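PDB 4MXN: uncharacterized protein from Parabacteroides merdae, which probably hydrolyses glycosidic bonds as a family 28 glycosyl hydrolase of parallel beta-helix fold, its substrate unknown. Local coordinates for residues 30-33 and 34-37; 40-43 and 44-48; 140-143 and 144-147. All coordinates share one frame; numbering follows the deposited sequence.

Interaction 1: 30-33 and 34-37; sequences KSDG and VTLN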
ATOM      1  N   LYS A  30      17.389   5.116  -5.924  1.00 26.29           N
ATOM      2  CA  LYS A  30      18.317   4.016  -6.233  1.00 27.52           C
ATOM      3  C   LYS A  30      17.736   2.663  -5.962  1.00 29.60           C
ATOM      4  O   LYS A  30      17.132   2.437  -4.904  1.00 28.43           O
ATOM      5  CB  LYS A  30      19.639   4.188  -5.458  1.00 30.76           C
ATOM      6  CG  LYS A  30      20.323   5.508  -5.846  1.00 42.08           C
ATOM      7  CD  LYS A  30      21.647   5.754  -5.182  1.00 56.46           C
ATOM      8  CE  LYS A  30      22.177   7.145  -5.485  1.00 73.27           C
ATOM      9  NZ  LYS A  30      22.414   7.386  -6.940  1.00 85.12           N
ATOM     10  N   SER A  31      17.959   1.763  -6.939  1.00 24.37           N
ATOM     11  CA  SER A  31      17.482   0.385  -6.987  1.00 23.52           C
ATOM     12  C   SER A  31      18.484  -0.637  -6.437  1.00 27.76           C
ATOM     13  O   SER A  31      18.427  -1.796  -6.854  1.00 26.39           O
ATOM     14  CB  SER A  31      17.174   0.024  -8.431  1.00 27.84           C
ATOM     15  OG  SER A  31      18.375   0.056  -9.186  1.00 33.63           O
ATOM     16  N   ASP A  32      19.345  -0.233  -5.471  1.00 24.34           N
ATOM     17  CA  ASP A  32      20.383  -1.091  -4.906  1.00 26.23           C
ATOM     18  C   ASP A  32      19.893  -1.918  -3.683  1.00 31.04           C
ATOM     19  O   ASP A  32      20.663  -2.704  -3.116  1.00 31.92           O
ATOM     20  CB  ASP A  32      21.589  -0.201  -4.523  1.00 28.39           C
ATOM     21  CG  ASP A  32      21.273   0.973  -3.587  1.00 30.68           C
ATOM     22  OD1 ASP A  32      20.234   0.919  -2.879  1.00 28.48           O
ATOM     23  OD2 ASP A  32      22.069   1.919  -3.539  1.00 36.12           O
ATOM     24  N   GLY A  33      18.640  -1.692  -3.281  1.00 25.93           N
ATOM     25  CA  GLY A  33      18.014  -2.329  -2.122  1.00 24.67           C
ATOM     26  C   GLY A  33      18.532  -1.918  -0.741  1.00 27.16           C
ATOM     27  O   GLY A  33      18.052  -2.439   0.262  1.00 25.65           O
ATOM     28  N   VAL A  34      19.509  -0.988  -0.668  1.00 24.34           N
ATOM     29  CA  VAL A  34      20.121  -0.545   0.610  1.00 24.34           C
ATOM     30  C   VAL A  34      19.971   0.982   0.844  1.00 27.02           C
ATOM     31  O   VAL A  34      19.956   1.410   2.001  1.00 26.26           O
ATOM     32  CB  VAL A  34      21.612  -0.988   0.774  1.00 29.24           C
ATOM     33  CG1 VAL A  34      21.748  -2.512   0.872  1.00 29.82           C
ATOM     34  CG2 VAL A  34      22.511  -0.426  -0.328  1.00 29.66           C
ATOM     35  N   THR A  35      19.922   1.797  -0.230  1.00 24.85           N
ATOM     36  CA  THR A  35      19.714   3.257  -0.140  1.00 24.79           C
ATOM     37  C   THR A  35      18.261   3.536   0.240  1.00 24.78           C
ATOM     38  O   THR A  35      17.369   3.020  -0.443  1.00 20.53           O
ATOM     39  CB  THR A  35      20.040   3.923  -1.487  1.00 35.35           C
ATOM     40  OG1 THR A  35      21.436   3.762  -1.740  1.00 36.76           O
ATOM     41  CG2 THR A  35      19.626   5.410  -1.534  1.00 35.10           C
ATOM     42  N   LEU A  36      18.013   4.322   1.302  1.00 18.93           N
ATOM     43  CA  LEU A  36      16.651   4.666   1.727  1.00 16.00           C
ATOM     44  C   LEU A  36      16.148   5.808   0.837  1.00 19.97           C
ATOM     45  O   LEU A  36      16.695   6.901   0.869  1.00 19.50           O
ATOM     46  CB  LEU A  36      16.601   5.032   3.220  1.00 14.53           C
ATOM     47  CG  LEU A  36      15.201   5.284   3.787  1.00 17.94           C
ATOM     48  CD1 LEU A  36      14.315   4.032   3.647  1.00 17.71           C
ATOM     49  CD2 LEU A  36      15.253   5.808   5.227  1.00 18.99           C
ATOM     50  N   ASN A  37      15.135   5.534   0.028  1.00 17.78           N
ATOM     51  CA  ASN A  37      14.659   6.444  -1.012  1.00 18.59           C
ATOM     52  C   ASN A  37      13.450   7.304  -0.664  1.00 22.18           C
ATOM     53  O   ASN A  37      12.971   8.022  -1.532  1.00 21.96           O
ATOM     54  CB  ASN A  37      14.276   5.606  -2.233  1.00 18.50           C
ATOM     55  CG  ASN A  37      15.428   4.896  -2.878  1.00 29.21           C
ATOM     56  OD1 ASN A  37      16.369   5.522  -3.349  1.00 22.79           O
ATOM     57  ND2 ASN A  37      15.353   3.575  -2.936  1.00 19.94           N
TER
HETATM   58  O   HOH W   1      17.039   1.130  -2.195  1.00 21.27           O
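The carboxylate of D32 meets the side chain of T35 at about a right angle and ties down the turn between them with both of its oxygens. OD2 accepts from T35 OG1 at 2.7 Å through its syn lone pair. OD1 takes two backbone donors: T35 N at 2.8 Å, on its syn side, and V34 N at 3.0 Å, from well above the carboxylate plane (45° out of it). Both amides come to the same face of the group, and the bond from V34 N closes an Asx turn. D32 can reach all three donors because its CG sits between the backbone N and the carbonyl carbon (chi1 55°), which turns the carboxylate toward the V34 and T35 amides; G33 takes a positive phi (70°), with which the chain reverses.

Where the two ends of the loop come together, the amide of N37 grips the backbone of K30 at two points. N37 OD1 receives K30 N at 2.8 Å, with the donor above its carbonyl plane, and N37 ND2 gives to K30 O at 2.9 Å. The aliphatic part of K30 crosses the T35 side chain at a slant, CD 4.0 Å from T35 OG1.

The loop lies between strand 21-23 and helix 38-50. It leans on strand 61-69, where S31 and N37 touch Y63, L36 touches L64, and N37 forms backbone hydrogen bonds with L64 and, through ND2, a weak one to L64 O.

Interaction 2: 40-43 and 44-48; sequences SIQR and AVDYI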
ATOM      1  N   SER A  40      13.390  11.127  -1.718  1.00 20.33           N
ATOM      2  CA  SER A  40      13.521  11.339  -3.162  1.00 20.39           C
ATOM      3  C   SER A  40      12.262  10.862  -3.892  1.00 25.18           C
ATOM      4  O   SER A  40      11.835  11.520  -4.849  1.00 25.17           O
ATOM      5  CB  SER A  40      14.771  10.668  -3.719  1.00 23.58           C
ATOM      6  OG  SER A  40      15.935  11.215  -3.116  1.00 33.04           O
ATOM      7  N   ILE A  41      11.642   9.751  -3.423  1.00 19.93           N
ATOM      8  CA  ILE A  41      10.375   9.277  -4.016  1.00 18.72           C
ATOM      9  C   ILE A  41       9.298  10.338  -3.759  1.00 23.49           C
ATOM     10  O   ILE A  41       8.560  10.692  -4.675  1.00 23.57           O
ATOM     11  CB  ILE A  41       9.946   7.877  -3.456  1.00 20.19           C
ATOM     12  CG1 ILE A  41      10.931   6.763  -3.869  1.00 19.45           C
ATOM     13  CG2 ILE A  41       8.502   7.547  -3.921  1.00 21.54           C
ATOM     14  CD1 ILE A  41      10.797   5.433  -3.072  1.00 18.21           C
ATOM     15  N   GLN A  42       9.217  10.843  -2.495  1.00 20.72           N
ATOM     16  CA  GLN A  42       8.229  11.856  -2.131  1.00 21.00           C
ATOM     17  C   GLN A  42       8.374  13.107  -2.997  1.00 26.15           C
ATOM     18  O   GLN A  42       7.366  13.653  -3.454  1.00 24.08           O
ATOM     19  CB  GLN A  42       8.322  12.241  -0.637  1.00 21.94           C
ATOM     20  CG  GLN A  42       7.129  13.088  -0.172  1.00 20.98           C
ATOM     21  CD  GLN A  42       5.844  12.320  -0.367  1.00 25.06           C
ATOM     22  OE1 GLN A  42       5.676  11.223   0.176  1.00 19.42           O
ATOM     23  NE2 GLN A  42       4.953  12.824  -1.228  1.00 19.80           N
ATOM     24  N   ARG A  43       9.622  13.579  -3.190  1.00 23.60           N
ATOM     25  CA  ARG A  43       9.869  14.762  -4.009  1.00 24.28           C
ATOM     26  C   ARG A  43       9.459  14.499  -5.471  1.00 28.31           C
ATOM     27  O   ARG A  43       8.874  15.385  -6.119  1.00 28.13           O
ATOM     28  CB  ARG A  43      11.330  15.219  -3.897  1.00 24.57           C
ATOM     29  CG  ARG A  43      11.625  16.509  -4.693  1.00 40.27           C
ATOM     30  CD  ARG A  43      10.960  17.776  -4.145  1.00 49.70           C
ATOM     31  NE  ARG A  43      11.507  18.186  -2.849  1.00 59.83           N
ATOM     32  CZ  ARG A  43      12.102  19.351  -2.601  1.00 73.02           C
ATOM     33  NH1 ARG A  43      12.243  20.254  -3.566  1.00 57.57           N
ATOM     34  NH2 ARG A  43      12.558  19.622  -1.386  1.00 57.65           N
ATOM     35  N   ALA A  44       9.719  13.279  -5.979  1.00 24.29           N
ATOM     36  CA  ALA A  44       9.307  12.936  -7.344  1.00 23.94           C
ATOM     37  C   ALA A  44       7.769  12.992  -7.459  1.00 26.34           C
ATOM     38  O   ALA A  44       7.248  13.613  -8.384  1.00 25.30           O
ATOM     39  CB  ALA A  44       9.825  11.556  -7.721  1.00 24.22           C
ATOM     40  N   VAL A  45       7.052  12.407  -6.456  1.00 22.62           N
ATOM     41  CA  VAL A  45       5.580  12.383  -6.426  1.00 22.02           C
ATOM     42  C   VAL A  45       5.059  13.823  -6.405  1.00 26.82           C
ATOM     43  O   VAL A  45       4.183  14.143  -7.199  1.00 25.64           O
ATOM     44  CB  VAL A  45       5.027  11.528  -5.248  1.00 24.01           C
ATOM     45  CG1 VAL A  45       3.532  11.789  -5.018  1.00 23.77           C
ATOM     46  CG2 VAL A  45       5.273  10.046  -5.503  1.00 22.40           C
ATOM     47  N   ASP A  46       5.627  14.687  -5.511  1.00 24.50           N
ATOM     48  CA  ASP A  46       5.244  16.095  -5.341  1.00 24.07           C
ATOM     49  C   ASP A  46       5.491  16.892  -6.630  1.00 27.45           C
ATOM     50  O   ASP A  46       4.624  17.671  -7.046  1.00 25.09           O
ATOM     51  CB  ASP A  46       6.001  16.734  -4.162  1.00 25.47           C
ATOM     52  CG  ASP A  46       5.666  16.171  -2.789  1.00 32.03           C
ATOM     53  OD1 ASP A  46       4.696  15.390  -2.684  1.00 31.73           O
ATOM     54  OD2 ASP A  46       6.400  16.484  -1.825  1.00 37.26           O
ATOM     55  N   TYR A  47       6.670  16.706  -7.251  1.00 25.06           N
ATOM     56  CA  TYR A  47       7.026  17.382  -8.500  1.00 25.67           C
ATOM     57  C   TYR A  47       6.039  17.004  -9.614  1.00 31.20           C
ATOM     58  O   TYR A  47       5.517  17.894 -10.290  1.00 31.31           O
ATOM     59  CB  TYR A  47       8.466  17.020  -8.914  1.00 27.12           C
ATOM     60  CG  TYR A  47       8.896  17.615 -10.241  1.00 31.66           C
ATOM     61  CD1 TYR A  47       9.421  18.903 -10.314  1.00 34.48           C
ATOM     62  CD2 TYR A  47       8.802  16.881 -11.420  1.00 32.19           C
ATOM     63  CE1 TYR A  47       9.817  19.454 -11.531  1.00 36.26           C
ATOM     64  CE2 TYR A  47       9.196  17.420 -12.641  1.00 34.38           C
ATOM     65  CZ  TYR A  47       9.693  18.711 -12.695  1.00 42.23           C
ATOM     66  OH  TYR A  47      10.078  19.240 -13.904  1.00 39.96           O
ATOM     67  N   ILE A  48       5.778  15.683  -9.795  1.00 26.45           N
ATOM     68  CA  ILE A  48       4.878  15.160 -10.839  1.00 25.86           C
ATOM     69  C   ILE A  48       3.458  15.740 -10.642  1.00 30.48           C
ATOM     70  O   ILE A  48       2.875  16.238 -11.613  1.00 30.87           O
ATOM     71  CB  ILE A  48       4.900  13.599 -10.914  1.00 27.79           C
ATOM     72  CG1 ILE A  48       6.318  13.093 -11.271  1.00 27.75           C
ATOM     73  CG2 ILE A  48       3.866  13.074 -11.942  1.00 27.93           C
ATOM     74  CD1 ILE A  48       6.579  11.598 -10.982  1.00 35.36           C
TER
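Helix 38-50, which connects the parallel-paired strands 21-23 and 54-58 near the start of the beta-helix, carries Q42 and D46 one turn apart on the same flank. The amide of Q42 gives NE2 to D46 OD1 at 3.0 Å. The oxygen lies in the amide plane of Q42, whereas the nitrogen approaches it from above the carboxylate plane, and the two flat groups are turned 40° apart. Q42 reaches its partner because CG stands anti to the backbone N (chi1 -169°) and the chain then bends at chi2 (60°), carrying the amide forward along the helix to D46.

Each end of this pair has a further partner: Q42 OE1 accepts from the backbone N of E69, and D46 OD1 forms a salt bridge with K71. The amide is thus held at both its oxygen and its nitrogen, which fixes its rotation. Were D46 replaced by alanine, K71 would probably lose this counter-charge and Q42 NE2 this acceptor, and the amide would be held less firmly.

Beneath the side chains run regular i to i+4 bonds, among them D46 N to Q42 O (2.9 Å) and Y47 N to R43 O (2.8 Å). On the inner face I41 CG2 lies 4.4 Å from V45 CG2, a loose apolar contact. That face rests on strand 54-58, where A44, V45 and I48 touch L56 and I41 touches F58. I41 and Q42 also reach I68 of strand 61-69, while Y47 and I48 meet Y22 of strand 21-23.

Interaction 3: 140-143 and 144-147; sequences EGNV and SDYA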
ATOM      1  N   GLU A 140       3.944   4.612  22.918  1.00 31.41           N
ATOM      2  CA  GLU A 140       2.949   3.917  23.749  1.00 32.85           C
ATOM      3  C   GLU A 140       1.837   3.297  22.905  1.00 35.25           C
ATOM      4  O   GLU A 140       1.433   3.875  21.903  1.00 35.07           O
ATOM      5  CB  GLU A 140       2.326   4.869  24.792  1.00 35.80           C
ATOM      6  CG  GLU A 140       3.316   5.559  25.727  1.00 49.29           C
ATOM      7  CD  GLU A 140       3.805   4.810  26.956  1.00 80.97           C
ATOM      8  OE1 GLU A 140       3.482   3.610  27.114  1.00 87.11           O
ATOM      9  OE2 GLU A 140       4.515   5.439  27.776  1.00 76.32           O
ATOM     10  N   GLY A 141       1.346   2.138  23.332  1.00 31.53           N
ATOM     11  CA  GLY A 141       0.251   1.452  22.655  1.00 30.08           C
ATOM     12  C   GLY A 141       0.541   0.004  22.357  1.00 31.69           C
ATOM     13  O   GLY A 141       1.163  -0.696  23.157  1.00 30.51           O
ATOM     14  N   ASN A 142       0.051  -0.452  21.207  1.00 28.41           N
ATOM     15  CA  ASN A 142       0.241  -1.812  20.706  1.00 28.62           C
ATOM     16  C   ASN A 142       0.964  -1.734  19.380  1.00 31.26           C
ATOM     17  O   ASN A 142       0.990  -0.658  18.765  1.00 30.75           O
ATOM     18  CB  ASN A 142      -1.107  -2.522  20.540  1.00 32.12           C
ATOM     19  CG  ASN A 142      -1.895  -2.619  21.816  1.00 68.47           C
ATOM     20  OD1 ASN A 142      -1.647  -3.485  22.665  1.00 64.32           O
ATOM     21  ND2 ASN A 142      -2.839  -1.700  21.989  1.00 62.13           N
ATOM     22  N   VAL A 143       1.523  -2.863  18.920  1.00 27.83           N
ATOM     23  CA  VAL A 143       2.249  -2.924  17.650  1.00 27.37           C
ATOM     24  C   VAL A 143       1.325  -2.467  16.496  1.00 29.67           C
ATOM     25  O   VAL A 143       1.774  -1.701  15.637  1.00 26.72           O
ATOM     26  CB  VAL A 143       2.878  -4.328  17.403  1.00 31.44           C
ATOM     27  CG1 VAL A 143       3.521  -4.423  16.017  1.00 30.38           C
ATOM     28  CG2 VAL A 143       3.911  -4.652  18.475  1.00 31.48           C
ATOM     29  N   SER A 144       0.023  -2.849  16.540  1.00 28.78           N
ATOM     30  CA  SER A 144      -0.984  -2.502  15.520  1.00 29.99           C
ATOM     31  C   SER A 144      -1.157  -0.985  15.323  1.00 32.55           C
ATOM     32  O   SER A 144      -1.494  -0.556  14.218  1.00 32.62           O
ATOM     33  CB  SER A 144      -2.339  -3.132  15.851  1.00 36.73           C
ATOM     34  OG  SER A 144      -2.867  -2.676  17.086  1.00 51.51           O
ATOM     35  N   ASP A 145      -0.895  -0.179  16.362  1.00 29.37           N
ATOM     36  CA  ASP A 145      -1.007   1.281  16.281  1.00 28.55           C
ATOM     37  C   ASP A 145       0.087   1.897  15.386  1.00 30.79           C
ATOM     38  O   ASP A 145      -0.125   2.970  14.818  1.00 33.51           O
ATOM     39  CB  ASP A 145      -0.936   1.906  17.700  1.00 30.62           C
ATOM     40  CG  ASP A 145      -1.995   1.452  18.686  1.00 39.49           C
ATOM     41  OD1 ASP A 145      -3.124   1.175  18.256  1.00 42.15           O
ATOM     42  OD2 ASP A 145      -1.692   1.388  19.893  1.00 42.80           O
ATOM     43  N   TYR A 146       1.247   1.217  15.245  1.00 22.97           N
ATOM     44  CA  TYR A 146       2.389   1.744  14.497  1.00 21.30           C
ATOM     45  C   TYR A 146       2.779   0.946  13.249  1.00 24.76           C
ATOM     46  O   TYR A 146       3.427   1.491  12.345  1.00 23.49           O
ATOM     47  CB  TYR A 146       3.609   1.815  15.443  1.00 22.08           C
ATOM     48  CG  TYR A 146       3.362   2.716  16.629  1.00 25.81           C
ATOM     49  CD1 TYR A 146       3.623   4.080  16.559  1.00 28.42           C
ATOM     50  CD2 TYR A 146       2.825   2.214  17.813  1.00 28.16           C
ATOM     51  CE1 TYR A 146       3.350   4.924  17.633  1.00 30.91           C
ATOM     52  CE2 TYR A 146       2.538   3.051  18.890  1.00 29.80           C
ATOM     53  CZ  TYR A 146       2.809   4.404  18.798  1.00 36.57           C
ATOM     54  OH  TYR A 146       2.560   5.223  19.871  1.00 39.13           O
ATOM     55  N   ALA A 147       2.461  -0.350  13.221  1.00 22.85           N
ATOM     56  CA  ALA A 147       2.826  -1.198  12.086  1.00 22.58           C
ATOM     57  C   ALA A 147       2.078  -0.723  10.822  1.00 24.36           C
ATOM     58  O   ALA A 147       0.856  -0.537  10.866  1.00 22.64           O
ATOM     59  CB  ALA A 147       2.522  -2.652  12.403  1.00 23.25           C
TER
HETATM   60  O   HOH W   2       3.494   7.388  22.034  1.00 34.66           O
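This is a local contact at the start of the short, weakly bonded helix 143-146, on the surface, where the chain comes back from helix 123-136 and heads for strand 151-154. Side chains of the helix reach back and hold the backbone of the incoming loop. D145 OD2 accepts N142 N at 2.9 Å; the bond is nearly straight (169°), but the donor stands well above the carboxylate plane. The same oxygen is 3.4 Å from G141 CA, on the side where a side chain would collide with it, and at the backbone angles of G141 a CB would also press on the carbonyl oxygen of the residue before it. D145 N returns a bond to N142 O at 3.1 Å, so the two residues are joined in both directions.

Y146 extends the hold by two residues. With CG anti to the carbonyl carbon (chi1 -60°), its ring lies along the incoming loop, and the phenol OH donates to E140 O at 2.7 Å. That carbonyl oxygen sits at the ring edge, in its plane, and N142 O approaches the same edge near CD2 at 3.5 Å. A water joins the two ends as well, accepting from E140 N and donating to Y146 OH.

V143 O takes two amides, A147 N almost head-on at 2.9 Å and Y146 N from above the carbonyl plane. The V143 side chain packs on R127, E131 and L134 of helix 123-136, and Y146 touches V130 there. N171 ND2 binds A147 O.

The bond from D145 back to N142 N recalls one half of a capping box; a full box would have the N142 side chain accept D145 N, whereas here D145 N goes to the backbone oxygen N142 O.

In the fold
The three contacts follow in series along the chain, each within one continuous run of residues. Interactions 1 and 2 adjoin in sequence, their centres 16 Å apart: the loop 30-37 leads straight into helix 38-50, and both lean on strand 61-69 near the first coils of the parallel beta-helix. Interaction 3 is separate, its centre 27 Å from interaction 1 and 28 Å from interaction 2, with no touch to either. It belongs to the helical excursion between strands 118-120 and 151-154, the latter bearing C152 of the C99-C152 disulfide. All three thus shape segments outside the repeating strands, the first two at the N-terminal end and the third along the coils.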